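Local coordinates for protein glutathione S-transferase (Xanthomonas axonopodis pv. citri, PDB 6NV6) that probably conjugates glutathione to electrophilic substrates, as a theta-class glutathione transferase from the citrus canker bacterium that binds glutathione, at residues 183-186 and 187-190; 197-200 and 201-205. All blocks are in the same frame, centred on the assembly; numbering follows the deposited sequence.

Interaction 1 (183-186 and 187-190); sequences PHLQ and AWYA
Residues 183-186 and 187-190 form the first two turns of helix 183-193, where Ala-187, Trp-188, Tyr-189 and Ala-190 each donate a backbone N-H to the carbonyl four residues back. From Pro-183 O to Ala-187 N the bond is 3.0 Å, and from Gln-186 O to Ala-190 N it is 2.8 Å. Among the side chains, the meeting that matters is Leu-185 with Trp-188, one turn apart on the buried side. One methyl of the leucine, CD1, reaches the six-membered part of the indole, 3.7 Å from CZ3 of Trp-188, and the two side chains run aslant to each other. Three residues apart, both emerge on the inner side; with CG anti to the backbone N (chi1 -173° for Leu-185, 166° for Trp-188) each is directed beside its own carbonyl carbon, and CD1 meets the ring. The carbonyl of Leu-185 lies at the edge of the indole, near its plane, with O 3.5 Å from Trp-188 CE3, while the same oxygen accepts the N-H of Tyr-189. At the start of the helix, Asp-144 takes the backbone N-H of Leu-185. Apolar packing thus joins Leu-185 to Trp-188 on the inner face, while Trp-188 NE1 bonds to Asp-162 and Tyr-189 OH to Glu-174, which probably offsets the cost of burying these two polar ends.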
ATOM      1  N   PRO A 183      -6.610  -4.755  16.538  1.00 48.33           N
ATOM      2  CA  PRO A 183      -5.464  -5.612  16.870  1.00 39.79           C
ATOM      3  C   PRO A 183      -5.129  -6.630  15.798  1.00 39.03           C
ATOM      4  O   PRO A 183      -3.972  -7.056  15.702  1.00 42.79           O
ATOM      5  CB  PRO A 183      -5.910  -6.302  18.168  1.00 38.07           C
ATOM      6  CG  PRO A 183      -7.264  -5.671  18.513  1.00 37.92           C
ATOM      7  CD  PRO A 183      -7.824  -5.211  17.226  1.00 38.39           C
ATOM      8  N   HIS A 184      -6.114  -7.062  15.012  1.00 30.75           N
ATOM      9  CA  HIS A 184      -5.785  -7.949  13.902  1.00 39.34           C
ATOM     10  C   HIS A 184      -5.077  -7.175  12.797  1.00 38.37           C
ATOM     11  O   HIS A 184      -4.056  -7.626  12.260  1.00 34.52           O
ATOM     12  CB  HIS A 184      -7.043  -8.656  13.395  1.00 36.14           C
ATOM     13  CG  HIS A 184      -7.831  -9.308  14.488  1.00 44.82           C
ATOM     14  ND1 HIS A 184      -7.742 -10.656  14.764  1.00 43.94           N
ATOM     15  CD2 HIS A 184      -8.691  -8.790  15.398  1.00 38.48           C
ATOM     16  CE1 HIS A 184      -8.523 -10.943  15.791  1.00 38.58           C
ATOM     17  NE2 HIS A 184      -9.108  -9.829  16.194  1.00 33.45           N
ATOM     18  N   LEU A 185      -5.594  -5.989  12.473  1.00 34.42           N
ATOM     19  CA  LEU A 185      -4.888  -5.087  11.574  1.00 35.91           C
ATOM     20  C   LEU A 185      -3.448  -4.880  12.019  1.00 32.88           C
ATOM     21  O   LEU A 185      -2.529  -4.913  11.197  1.00 35.10           O
ATOM     22  CB  LEU A 185      -5.626  -3.751  11.513  1.00 31.96           C
ATOM     23  CG  LEU A 185      -5.087  -2.763  10.484  1.00 35.78           C
ATOM     24  CD1 LEU A 185      -5.500  -3.166   9.057  1.00 28.10           C
ATOM     25  CD2 LEU A 185      -5.541  -1.349  10.835  1.00 33.73           C
ATOM     26  N   GLN A 186      -3.234  -4.684  13.323  1.00 32.07           N
ATOM     27  CA  GLN A 186      -1.898  -4.381  13.826  1.00 30.72           C
ATOM     28  C   GLN A 186      -0.967  -5.589  13.749  1.00 32.43           C
ATOM     29  O   GLN A 186       0.208  -5.451  13.389  1.00 29.75           O
ATOM     30  CB  GLN A 186      -1.994  -3.879  15.262  1.00 33.29           C
ATOM     31  CG  GLN A 186      -0.645  -3.670  15.920  1.00 41.99           C
ATOM     32  CD  GLN A 186      -0.758  -2.983  17.259  1.00 52.08           C
ATOM     33  OE1 GLN A 186      -1.746  -2.290  17.522  1.00 52.56           O
ATOM     34  NE2 GLN A 186       0.251  -3.169  18.120  1.00 40.01           N
ATOM     35  N   ALA A 187      -1.464  -6.776  14.110  1.00 33.17           N
ATOM     36  CA  ALA A 187      -0.635  -7.977  14.028  1.00 30.71           C
ATOM     37  C   ALA A 187      -0.250  -8.279  12.586  1.00 35.79           C
ATOM     38  O   ALA A 187       0.840  -8.812  12.328  1.00 31.09           O
ATOM     39  CB  ALA A 187      -1.369  -9.165  14.651  1.00 24.50           C
ATOM     40  N   TRP A 188      -1.139  -7.958  11.642  1.00 29.54           N
ATOM     41  CA  TRP A 188      -0.824  -8.075  10.224  1.00 28.78           C
ATOM     42  C   TRP A 188       0.301  -7.121   9.843  1.00 31.23           C
ATOM     43  O   TRP A 188       1.247  -7.508   9.148  1.00 24.88           O
ATOM     44  CB  TRP A 188      -2.094  -7.804   9.420  1.00 26.93           C
ATOM     45  CG  TRP A 188      -1.975  -7.545   7.927  1.00 29.61           C
ATOM     46  CD1 TRP A 188      -1.687  -8.465   6.951  1.00 29.71           C
ATOM     47  CD2 TRP A 188      -2.246  -6.310   7.242  1.00 25.31           C
ATOM     48  NE1 TRP A 188      -1.735  -7.875   5.714  1.00 25.48           N
ATOM     49  CE2 TRP A 188      -2.081  -6.556   5.859  1.00 28.89           C
ATOM     50  CE3 TRP A 188      -2.608  -5.024   7.661  1.00 26.12           C
ATOM     51  CZ2 TRP A 188      -2.254  -5.553   4.886  1.00 24.23           C
ATOM     52  CZ3 TRP A 188      -2.786  -4.029   6.690  1.00 31.44           C
ATOM     53  CH2 TRP A 188      -2.604  -4.303   5.320  1.00 23.33           C
ATOM     54  N   TYR A 189       0.224  -5.879  10.318  1.00 27.43           N
ATOM     55  CA  TYR A 189       1.300  -4.931  10.082  1.00 28.27           C
ATOM     56  C   TYR A 189       2.600  -5.408  10.711  1.00 36.27           C
ATOM     57  O   TYR A 189       3.679  -5.191  10.148  1.00 35.25           O
ATOM     58  CB  TYR A 189       0.907  -3.563  10.630  1.00 32.95           C
ATOM     59  CG  TYR A 189       1.995  -2.520  10.526  1.00 31.64           C
ATOM     60  CD1 TYR A 189       2.655  -2.298   9.325  1.00 31.64           C
ATOM     61  CD2 TYR A 189       2.354  -1.755  11.625  1.00 28.07           C
ATOM     62  CE1 TYR A 189       3.640  -1.354   9.224  1.00 35.09           C
ATOM     63  CE2 TYR A 189       3.343  -0.806  11.535  1.00 32.02           C
ATOM     64  CZ  TYR A 189       3.982  -0.610  10.335  1.00 32.82           C
ATOM     65  OH  TYR A 189       4.975   0.331  10.253  1.00 31.83           O
ATOM     66  N   ALA A 190       2.517  -6.061  11.877  1.00 38.52           N
ATOM     67  CA  ALA A 190       3.716  -6.610  12.502  1.00 33.31           C
ATOM     68  C   ALA A 190       4.341  -7.699  11.642  1.00 31.69           C
ATOM     69  O   ALA A 190       5.568  -7.821  11.594  1.00 34.44           O
ATOM     70  CB  ALA A 190       3.387  -7.147  13.896  1.00 27.05           C
TER

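Interaction 2 (197-200 and 201-205); sequences AYQR and GVMTA
One face of the Tyr-198 ring is covered by Val-202, whose CB sits 4.0 Å from the ring centroid and 20° off its normal, a CH-pi contact displaced toward the rim. Both valine methyls join in: CG2 is 3.6 Å from Tyr-198 CD1, and CG1 reaches CE1 and CZ. The sulfur of Met-203 approaches the CD2 and CE2 side of the ring obliquely, with SD 3.8 Å from Tyr-198 CD2, as a Met-aromatic contact; the two side chains cross at about a right angle. With chi1 at -56°, Met-203 CG stands beside its backbone N, and from there CG and SD reach the ring. The Gln-199 side chain lies beside that of Met-203, pointing the same way, its CG near SD. Trp-20 adds an edge-to-face ring contact, and the phenol OH is hydrogen-bonded to Gly-166 O. The backbone closes the helix at this point. Tyr-198 O accepts two N-H groups: Val-202 N lies 2.9 Å and Met-203 N 3.3 Å from it, the second nearly in line with the carbonyl. Met-203 then centres an inverse gamma turn, Thr-204 N bonding to Val-202 O at 2.7 Å. Thr-204 OG1 is hydrogen-bonded to Arg-10 O and Arg-16 NH2, and Arg-200 makes a salt bridge to Glu-23. Short helix 196-201 and its exit are therefore packed between helix 13-25 of the thioredoxin-like domain and helices 163-174 and 183-193.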
ATOM      1  N   ALA A 197      11.551  -7.017   1.808  1.00 30.41           N
ATOM      2  CA  ALA A 197      10.998  -6.265   0.687  1.00 28.81           C
ATOM      3  C   ALA A 197      10.084  -5.154   1.173  1.00 32.03           C
ATOM      4  O   ALA A 197      10.044  -4.071   0.575  1.00 35.95           O
ATOM      5  CB  ALA A 197      10.249  -7.191  -0.268  1.00 25.15           C
ATOM      6  N   TYR A 198       9.371  -5.391   2.273  1.00 25.28           N
ATOM      7  CA  TYR A 198       8.535  -4.351   2.854  1.00 29.77           C
ATOM      8  C   TYR A 198       9.376  -3.271   3.529  1.00 32.73           C
ATOM      9  O   TYR A 198       9.053  -2.079   3.448  1.00 30.69           O
ATOM     10  CB  TYR A 198       7.562  -4.984   3.840  1.00 29.45           C
ATOM     11  CG  TYR A 198       6.546  -4.036   4.428  1.00 30.73           C
ATOM     12  CD1 TYR A 198       5.387  -3.710   3.726  1.00 27.97           C
ATOM     13  CD2 TYR A 198       6.725  -3.506   5.699  1.00 23.93           C
ATOM     14  CE1 TYR A 198       4.441  -2.869   4.270  1.00 26.27           C
ATOM     15  CE2 TYR A 198       5.789  -2.657   6.248  1.00 30.73           C
ATOM     16  CZ  TYR A 198       4.645  -2.341   5.533  1.00 31.32           C
ATOM     17  OH  TYR A 198       3.703  -1.491   6.084  1.00 29.44           O
ATOM     18  N   GLN A 199      10.460  -3.669   4.198  1.00 32.52           N
ATOM     19  CA  GLN A 199      11.334  -2.690   4.839  1.00 44.48           C
ATOM     20  C   GLN A 199      11.985  -1.771   3.812  1.00 36.82           C
ATOM     21  O   GLN A 199      12.082  -0.556   4.024  1.00 34.26           O
ATOM     22  CB  GLN A 199      12.413  -3.406   5.651  1.00 40.59           C
ATOM     23  CG  GLN A 199      11.913  -4.159   6.862  1.00 37.50           C
ATOM     24  CD  GLN A 199      12.916  -5.192   7.318  1.00 40.74           C
ATOM     25  OE1 GLN A 199      14.065  -5.176   6.882  1.00 48.48           O
ATOM     26  NE2 GLN A 199      12.491  -6.100   8.190  1.00 38.98           N
ATOM     27  N   ARG A 200      12.449  -2.334   2.698  1.00 38.17           N
ATOM     28  CA  ARG A 200      13.120  -1.524   1.690  1.00 47.39           C
ATOM     29  C   ARG A 200      12.131  -0.810   0.776  1.00 42.26           C
ATOM     30  O   ARG A 200      12.407   0.300   0.308  1.00 37.74           O
ATOM     31  CB  ARG A 200      14.063  -2.398   0.866  1.00 49.68           C
ATOM     32  CG  ARG A 200      15.199  -3.000   1.667  1.00 56.34           C
ATOM     33  CD  ARG A 200      16.105  -3.821   0.766  1.00 53.59           C
ATOM     34  NE  ARG A 200      15.336  -4.838   0.061  1.00 61.27           N
ATOM     35  CZ  ARG A 200      15.321  -6.126   0.392  1.00 65.79           C
ATOM     36  NH1 ARG A 200      14.486  -6.968  -0.213  1.00 58.85           N
ATOM     37  NH2 ARG A 200      16.089  -6.549   1.391  1.00 57.79           N
ATOM     38  N   GLY A 201      10.985  -1.429   0.504  1.00 38.31           N
ATOM     39  CA  GLY A 201      10.041  -0.863  -0.438  1.00 34.47           C
ATOM     40  C   GLY A 201       9.057   0.130   0.146  1.00 38.65           C
ATOM     41  O   GLY A 201       8.648   1.065  -0.545  1.00 37.07           O
ATOM     42  N   VAL A 202       8.664  -0.049   1.406  1.00 37.17           N
ATOM     43  CA  VAL A 202       7.565   0.704   1.990  1.00 42.07           C
ATOM     44  C   VAL A 202       8.036   1.630   3.103  1.00 32.29           C
ATOM     45  O   VAL A 202       7.613   2.786   3.169  1.00 29.61           O
ATOM     46  CB  VAL A 202       6.451  -0.247   2.493  1.00 27.02           C
ATOM     47  CG1 VAL A 202       5.292   0.529   3.103  1.00 24.93           C
ATOM     48  CG2 VAL A 202       5.972  -1.112   1.366  1.00 25.62           C
ATOM     49  N   MET A 203       8.909   1.154   3.981  1.00 33.76           N
ATOM     50  CA  MET A 203       9.196   1.905   5.203  1.00 44.28           C
ATOM     51  C   MET A 203      10.263   2.955   4.913  1.00 37.69           C
ATOM     52  O   MET A 203      11.423   2.857   5.317  1.00 45.49           O
ATOM     53  CB  MET A 203       9.598   0.974   6.335  1.00 38.42           C
ATOM     54  CG  MET A 203       8.553  -0.099   6.614  1.00 42.33           C
ATOM     55  SD  MET A 203       9.069  -1.383   7.757  1.00 38.68           S
ATOM     56  CE  MET A 203       8.992  -0.440   9.279  1.00 33.73           C
ATOM     57  N   THR A 204       9.832   4.003   4.229  1.00 35.85           N
ATOM     58  CA  THR A 204      10.678   5.109   3.826  1.00 35.39           C
ATOM     59  C   THR A 204      10.357   6.328   4.689  1.00 40.81           C
ATOM     60  O   THR A 204       9.525   6.279   5.604  1.00 40.82           O
ATOM     61  CB  THR A 204      10.493   5.402   2.334  1.00 33.81           C
ATOM     62  OG1 THR A 204       9.141   5.818   2.080  1.00 39.80           O
ATOM     63  CG2 THR A 204      10.796   4.157   1.505  1.00 31.71           C
ATOM     64  N   ALA A 205      11.041   7.430   4.402  1.00 41.61           N
ATOM     65  CA  ALA A 205      10.767   8.685   5.091  1.00 41.90           C
ATOM     66  C   ALA A 205       9.283   9.028   5.003  1.00 44.16           C
ATOM     67  O   ALA A 205       8.720   9.140   3.910  1.00 44.69           O
ATOM     68  CB  ALA A 205      11.621   9.803   4.490  1.00 37.35           C
TER

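Interactions 1 and 2 lie on consecutive helices, their centres about 17 Å apart, and both are partly buried, each with an inner face and a solvent-facing one. They touch through their tyrosines: the Tyr-189 ring packs against the Tyr-198 hydroxyl. Helix 163-174 backs both, through Ile-169 and Tyr-170. Interaction 1 has regular alpha-helical geometry in the opening turns of helix 183-193, with apolar packing inside and its two buried polar ends, of Trp-188 and Tyr-189, tied to acidic side chains. Interaction 2 is a helix end, where one carbonyl serves two donors and an aromatic ring gathers valine and sulfur; its partners also include helix 13-25, so it faces the thioredoxin-like domain as well.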